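Local atomic coordinates of AA9 family lytic polysaccharide monooxygenase cel61B (Hypocrea jecorina, PDB entry 2VTC), a protein that cleaves cellulose chains oxidatively as a secreted copper-dependent lytic polysaccharide monooxygenase, using a reductant and O2 or H2O2. Residues A[33-45]-A[50-63]. Sequence-based numbering, arbitrary orientation.
Sequences NQGFILDYYYQKQ and FPNVAGWYAEDLDL
Gly35 and Gly55 bring the two backbones together, their CA atoms 4.5 Å apart. From there 33-45 runs from a strand end into a helix. Segment 50-63, without regular structure, runs along one side of the helix, from Phe50 beside Tyr40 and Lys44 to Leu61 beside Leu38. The segments share no direct hydrogen bond. Water 1 instead links Gln34 O to Ala54 N, and water 2 joins Tyr42 OH to Leu61 O. A CB on Gly55 would run into Phe36 N.

Phe36 is central. Its CG lies anti to the backbone N (chi1 -177°), which carries the ring against the backbone of 56-58. Tyr57 CA sits over the centre of one ring face, 3.8 Å from the centroid. The edge of the Phe36 ring points at the face of Phe50 in an offset edge-to-face pair, planes at 86°. The Tyr57 ring lies obliquely to the Phe36 ring, and the three rings form an aromatic cluster. A serine at Phe36 would probably open a gap beside Tyr57 CA and leave the Phe50 face without its aromatic partner.

Helix side chains extend the contact. Pro51 CD lies over one face of the Tyr40 ring, and Ile37 CG1 covers the opposite face. Leu61 CD2 stands over the centre of the Tyr41 ring, 3.5 Å from its centroid. Lys44 lays its CD against Tyr57 CE1 at 3.7 Å. Tyr57 OH gives a short 2.5 Å bond to the anti lone pair of Glu59 OE2; Glu59 OE1 is held by Asn81.

Segment 33-45 leaves strand 31-34, and helix 38-47 packs on its following loop; together they lie on the beta-sandwich core usual in AA9 enzymes. Backbone bonds join Gly35 to Gln24 of strand 22-28, and Ala54 and Trp56 to strand 193-204. At the far end, Leu63 touches Gln22, close to the copper ligand His20.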
loop_
_atom_site.group_PDB
_atom_site.type_symbol
_atom_site.label_atom_id
_atom_site.label_comp_id
_atom_site.label_asym_id
_atom_site.label_seq_id
_atom_site.Cartn_x
_atom_site.Cartn_y
_atom_site.Cartn_z
ATOM N N ASN A 33 -14.911 1.155 -6.978
ATOM C CA ASN A 33 -14.563 2.395 -6.297
ATOM C C ASN A 33 -13.457 3.093 -7.064
ATOM O O ASN A 33 -12.447 2.466 -7.410
ATOM C CB ASN A 33 -14.079 2.108 -4.864
ATOM C CG ASN A 33 -15.207 1.726 -3.920
ATOM O OD1 ASN A 33 -15.709 2.574 -3.174
ATOM N ND2 ASN A 33 -15.618 0.449 -3.946
ATOM N N GLN A 34 -13.629 4.391 -7.326
ATOM C CA GLN A 34 -12.637 5.174 -8.044
ATOM C C GLN A 34 -11.427 5.509 -7.160
ATOM O O GLN A 34 -11.594 5.941 -6.011
ATOM C CB GLN A 34 -13.272 6.461 -8.604
ATOM C CG GLN A 34 -12.366 7.289 -9.506
ATOM C CD GLN A 34 -11.858 6.502 -10.697
ATOM O OE1 GLN A 34 -10.645 6.415 -10.933
ATOM N NE2 GLN A 34 -12.777 5.894 -11.430
ATOM N N GLY A 35 -10.222 5.265 -7.676
ATOM C CA GLY A 35 -8.988 5.646 -6.988
ATOM C C GLY A 35 -8.415 6.940 -7.517
ATOM O O GLY A 35 -8.998 7.561 -8.427
ATOM N N PHE A 36 -7.282 7.370 -6.960
ATOM C CA PHE A 36 -6.621 8.560 -7.466
ATOM C C PHE A 36 -5.838 8.198 -8.726
ATOM O O PHE A 36 -5.051 7.235 -8.725
ATOM C CB PHE A 36 -5.683 9.192 -6.431
ATOM C CG PHE A 36 -5.045 10.471 -6.900
ATOM C CD1 PHE A 36 -5.730 11.697 -6.790
ATOM C CD2 PHE A 36 -3.775 10.473 -7.465
ATOM C CE1 PHE A 36 -5.133 12.882 -7.216
ATOM C CE2 PHE A 36 -3.174 11.657 -7.901
ATOM C CZ PHE A 36 -3.877 12.873 -7.781
ATOM N N ILE A 37 -6.052 8.963 -9.788
ATOM C CA ILE A 37 -5.289 8.783 -11.028
ATOM C C ILE A 37 -4.453 10.014 -11.364
ATOM O O ILE A 37 -4.772 11.137 -10.970
ATOM C CB ILE A 37 -6.210 8.395 -12.215
ATOM C CG1 ILE A 37 -7.206 9.530 -12.522
ATOM C CG2 ILE A 37 -6.916 7.083 -11.920
ATOM C CD1 ILE A 37 -8.179 9.239 -13.678
ATOM N N LEU A 38 -3.379 9.808 -12.113
ATOM C CA LEU A 38 -2.471 10.892 -12.453
ATOM C C LEU A 38 -3.137 12.090 -13.176
ATOM O O LEU A 38 -2.694 13.231 -13.005
ATOM C CB LEU A 38 -1.306 10.345 -13.286
ATOM C CG LEU A 38 -0.088 11.251 -13.466
ATOM C CD1 LEU A 38 0.505 11.709 -12.134
ATOM C CD2 LEU A 38 0.956 10.512 -14.330
ATOM N N ASP A 39 -4.176 11.825 -13.971
ATOM C CA ASP A 39 -4.941 12.887 -14.657
ATOM C C ASP A 39 -5.481 13.957 -13.705
ATOM O O ASP A 39 -5.506 15.145 -14.046
ATOM C CB ASP A 39 -6.090 12.298 -15.483
ATOM C CG ASP A 39 -5.608 11.675 -16.790
ATOM O OD1 ASP A 39 -4.417 11.860 -17.138
ATOM O OD2 ASP A 39 -6.416 10.993 -17.464
ATOM N N TYR A 40 -5.887 13.528 -12.513
ATOM C CA TYR A 40 -6.385 14.438 -11.477
ATOM C C TYR A 40 -5.324 15.413 -10.966
ATOM O O TYR A 40 -5.650 16.545 -10.584
ATOM C CB TYR A 40 -6.944 13.652 -10.294
ATOM C CG TYR A 40 -8.092 12.707 -10.585
ATOM C CD1 TYR A 40 -8.843 12.783 -11.781
ATOM C CD2 TYR A 40 -8.468 11.756 -9.639
ATOM C CE1 TYR A 40 -9.900 11.901 -12.016
ATOM C CE2 TYR A 40 -9.505 10.880 -9.862
ATOM C CZ TYR A 40 -10.232 10.954 -11.046
ATOM O OH TYR A 40 -11.265 10.069 -11.249
ATOM N N TYR A 41 -4.062 14.984 -10.925
ATOM C CA TYR A 41 -2.988 15.887 -10.534
ATOM C C TYR A 41 -2.923 17.057 -11.507
ATOM O O TYR A 41 -2.723 18.203 -11.104
ATOM C CB TYR A 41 -1.620 15.184 -10.457
ATOM C CG TYR A 41 -0.477 16.166 -10.371
ATOM C CD1 TYR A 41 -0.047 16.657 -9.140
ATOM C CD2 TYR A 41 0.152 16.653 -11.529
ATOM C CE1 TYR A 41 0.970 17.576 -9.053
ATOM C CE2 TYR A 41 1.189 17.587 -11.448
ATOM C CZ TYR A 41 1.589 18.046 -10.213
ATOM O OH TYR A 41 2.616 18.958 -10.095
ATOM N N TYR A 42 -3.091 16.751 -12.791
ATOM C CA TYR A 42 -2.997 17.765 -13.840
ATOM C C TYR A 42 -4.258 18.634 -13.886
ATOM O O TYR A 42 -4.157 19.847 -14.094
ATOM C CB TYR A 42 -2.613 17.135 -15.194
ATOM C CG TYR A 42 -1.162 16.687 -15.211
ATOM C CD1 TYR A 42 -0.129 17.622 -15.262
ATOM C CD2 TYR A 42 -0.819 15.330 -15.144
ATOM C CE1 TYR A 42 1.216 17.230 -15.247
ATOM C CE2 TYR A 42 0.528 14.921 -15.141
ATOM C CZ TYR A 42 1.538 15.872 -15.189
ATOM O OH TYR A 42 2.870 15.503 -15.189
ATOM N N GLN A 43 -5.422 18.024 -13.650
ATOM C CA GLN A 43 -6.660 18.776 -13.410
ATOM C C GLN A 43 -6.429 19.848 -12.351
ATOM O O GLN A 43 -6.767 21.019 -12.556
ATOM C CB GLN A 43 -7.792 17.860 -12.943
ATOM C CG GLN A 43 -8.632 17.202 -14.037
ATOM C CD GLN A 43 -10.040 16.868 -13.555
ATOM O OE1 GLN A 43 -10.762 17.739 -13.046
ATOM N NE2 GLN A 43 -10.443 15.615 -13.722
ATOM N N LYS A 44 -5.846 19.450 -11.220
ATOM C CA LYS A 44 -5.615 20.373 -10.116
ATOM C C LYS A 44 -4.649 21.504 -10.498
ATOM O O LYS A 44 -4.867 22.660 -10.126
ATOM C CB LYS A 44 -5.136 19.634 -8.858
ATOM C CG LYS A 44 -5.042 20.549 -7.638
ATOM C CD LYS A 44 -4.607 19.822 -6.389
ATOM C CE LYS A 44 -4.786 20.694 -5.151
ATOM N NZ LYS A 44 -3.709 21.702 -5.032
ATOM N N GLN A 45 -3.598 21.180 -11.249
ATOM C CA GLN A 45 -2.664 22.208 -11.721
ATOM C C GLN A 45 -3.369 23.231 -12.603
ATOM O O GLN A 45 -3.097 24.422 -12.503
ATOM C CB GLN A 45 -1.485 21.597 -12.489
ATOM C CG GLN A 45 -0.536 20.789 -11.635
ATOM C CD GLN A 45 -0.040 21.549 -10.413
ATOM O OE1 GLN A 45 -0.418 21.235 -9.277
ATOM N NE2 GLN A 45 0.796 22.563 -10.642
ATOM N N PHE A 50 -10.198 18.891 -8.469
ATOM C CA PHE A 50 -10.290 17.584 -9.149
ATOM C C PHE A 50 -11.351 16.730 -8.446
ATOM O O PHE A 50 -11.772 17.097 -7.344
ATOM C CB PHE A 50 -8.920 16.871 -9.181
ATOM C CG PHE A 50 -8.412 16.462 -7.826
ATOM C CD1 PHE A 50 -8.627 15.162 -7.355
ATOM C CD2 PHE A 50 -7.706 17.360 -7.031
ATOM C CE1 PHE A 50 -8.151 14.773 -6.101
ATOM C CE2 PHE A 50 -7.230 16.984 -5.769
ATOM C CZ PHE A 50 -7.456 15.681 -5.308
ATOM N N PRO A 51 -11.813 15.619 -9.079
ATOM C CA PRO A 51 -12.873 14.778 -8.512
ATOM C C PRO A 51 -12.570 14.277 -7.109
ATOM O O PRO A 51 -11.415 13.970 -6.786
ATOM C CB PRO A 51 -12.948 13.600 -9.490
ATOM C CG PRO A 51 -12.536 14.190 -10.776
ATOM C CD PRO A 51 -11.398 15.096 -10.397
ATOM N N ASN A 52 -13.608 14.211 -6.279
ATOM C CA ASN A 52 -13.456 13.752 -4.890
ATOM C C ASN A 52 -13.446 12.237 -4.843
ATOM O O ASN A 52 -14.442 11.601 -5.192
ATOM C CB ASN A 52 -14.563 14.344 -3.996
ATOM C CG ASN A 52 -14.511 15.856 -3.953
ATOM O OD1 ASN A 52 -13.429 16.458 -3.831
ATOM N ND2 ASN A 52 -15.684 16.493 -4.077
ATOM N N VAL A 53 -12.310 11.661 -4.433
ATOM C CA VAL A 53 -12.147 10.200 -4.418
ATOM C C VAL A 53 -11.549 9.687 -3.110
ATOM O O VAL A 53 -11.020 10.470 -2.327
ATOM C CB VAL A 53 -11.279 9.701 -5.620
ATOM C CG1 VAL A 53 -11.987 10.005 -6.953
ATOM C CG2 VAL A 53 -9.858 10.291 -5.567
ATOM N N ALA A 54 -11.668 8.372 -2.887
ATOM C CA ALA A 54 -11.133 7.705 -1.696
ATOM C C ALA A 54 -9.610 7.487 -1.739
ATOM O O ALA A 54 -8.970 7.332 -0.697
ATOM C CB ALA A 54 -11.830 6.384 -1.491
ATOM N N GLY A 55 -9.037 7.440 -2.942
ATOM C CA GLY A 55 -7.585 7.280 -3.065
ATOM C C GLY A 55 -6.878 8.582 -2.731
ATOM O O GLY A 55 -7.384 9.667 -3.069
ATOM N N TRP A 56 -5.721 8.493 -2.078
ATOM C CA TRP A 56 -4.972 9.685 -1.695
ATOM C C TRP A 56 -4.375 10.418 -2.899
ATOM O O TRP A 56 -3.882 9.799 -3.854
ATOM C CB TRP A 56 -3.888 9.344 -0.667
ATOM C CG TRP A 56 -4.421 9.106 0.733
ATOM C CD1 TRP A 56 -5.538 8.415 1.079
ATOM C CD2 TRP A 56 -3.816 9.550 1.964
ATOM N NE1 TRP A 56 -5.692 8.403 2.472
ATOM C CE2 TRP A 56 -4.653 9.102 3.025
ATOM C CE3 TRP A 56 -2.666 10.307 2.274
ATOM C CZ2 TRP A 56 -4.373 9.376 4.370
ATOM C CZ3 TRP A 56 -2.385 10.587 3.633
ATOM C CH2 TRP A 56 -3.242 10.103 4.661
ATOM N N TYR A 57 -4.412 11.744 -2.852
ATOM C CA TYR A 57 -3.615 12.559 -3.761
ATOM C C TYR A 57 -2.107 12.331 -3.528
ATOM O O TYR A 57 -1.632 12.236 -2.382
ATOM C CB TYR A 57 -4.010 14.029 -3.534
ATOM C CG TYR A 57 -3.190 15.079 -4.247
ATOM C CD1 TYR A 57 -3.620 15.603 -5.472
ATOM C CD2 TYR A 57 -2.011 15.587 -3.679
ATOM C CE1 TYR A 57 -2.878 16.593 -6.117
ATOM C CE2 TYR A 57 -1.275 16.585 -4.310
ATOM C CZ TYR A 57 -1.713 17.066 -5.538
ATOM O OH TYR A 57 -0.979 18.026 -6.172
ATOM N N ALA A 58 -1.340 12.234 -4.615
ATOM C CA ALA A 58 0.110 12.119 -4.529
ATOM C C ALA A 58 0.784 12.743 -5.755
ATOM O O ALA A 58 0.157 12.876 -6.794
ATOM C CB ALA A 58 0.533 10.642 -4.344
ATOM N N GLU A 59 2.045 13.135 -5.626
ATOM C CA GLU A 59 2.663 13.959 -6.667
ATOM C C GLU A 59 3.871 13.326 -7.349
ATOM O O GLU A 59 4.757 14.059 -7.804
ATOM C CB GLU A 59 3.078 15.329 -6.086
ATOM C CG GLU A 59 1.902 16.149 -5.543
ATOM C CD GLU A 59 2.255 17.583 -5.205
ATOM O OE1 GLU A 59 3.429 17.894 -4.928
ATOM O OE2 GLU A 59 1.327 18.406 -5.192
ATOM N N ASP A 60 3.945 11.989 -7.375
ATOM C CA ASP A 60 4.984 11.330 -8.198
ATOM C C ASP A 60 4.475 11.152 -9.634
ATOM O O ASP A 60 3.665 10.269 -9.933
ATOM C CB ASP A 60 5.445 10.002 -7.575
ATOM C CG ASP A 60 6.705 9.465 -8.237
ATOM O OD1 ASP A 60 6.724 9.455 -9.496
ATOM O OD2 ASP A 60 7.648 9.087 -7.498
ATOM N N LEU A 61 4.951 12.024 -10.521
ATOM C CA LEU A 61 4.330 12.214 -11.840
ATOM C C LEU A 61 4.618 11.091 -12.871
ATOM O O LEU A 61 4.055 11.059 -13.975
ATOM C CB LEU A 61 4.677 13.619 -12.379
ATOM C CG LEU A 61 4.463 14.813 -11.429
ATOM C CD1 LEU A 61 4.511 16.137 -12.189
ATOM C CD2 LEU A 61 3.130 14.704 -10.721
ATOM N N ASP A 62 5.430 10.132 -12.450
ATOM C CA ASP A 62 5.843 8.997 -13.278
ATOM C C ASP A 62 5.258 7.696 -12.752
ATOM O O ASP A 62 5.440 6.611 -13.341
ATOM C CB ASP A 62 7.354 8.879 -13.199
ATOM C CG ASP A 62 8.051 10.177 -13.510
ATOM O OD1 ASP A 62 7.778 10.753 -14.587
ATOM O OD2 ASP A 62 8.885 10.604 -12.684
ATOM N N LEU A 63 4.589 7.796 -11.609
ATOM C CA LEU A 63 4.110 6.629 -10.889
ATOM C C LEU A 63 5.305 5.808 -10.363
ATOM O O LEU A 63 5.254 4.571 -10.323
ATOM C CB LEU A 63 3.139 5.810 -11.759
ATOM C CG LEU A 63 2.015 6.575 -12.478
ATOM C CD1 LEU A 63 1.081 5.619 -13.186
ATOM C CD2 LEU A 63 1.203 7.452 -11.490
HETATM O O HOH W 1 -13.580 7.015 -4.581
HETATM O O HOH W 2 3.018 12.676 -15.879
HETATM O O HOH W 3 1.420 21.073 -6.614
#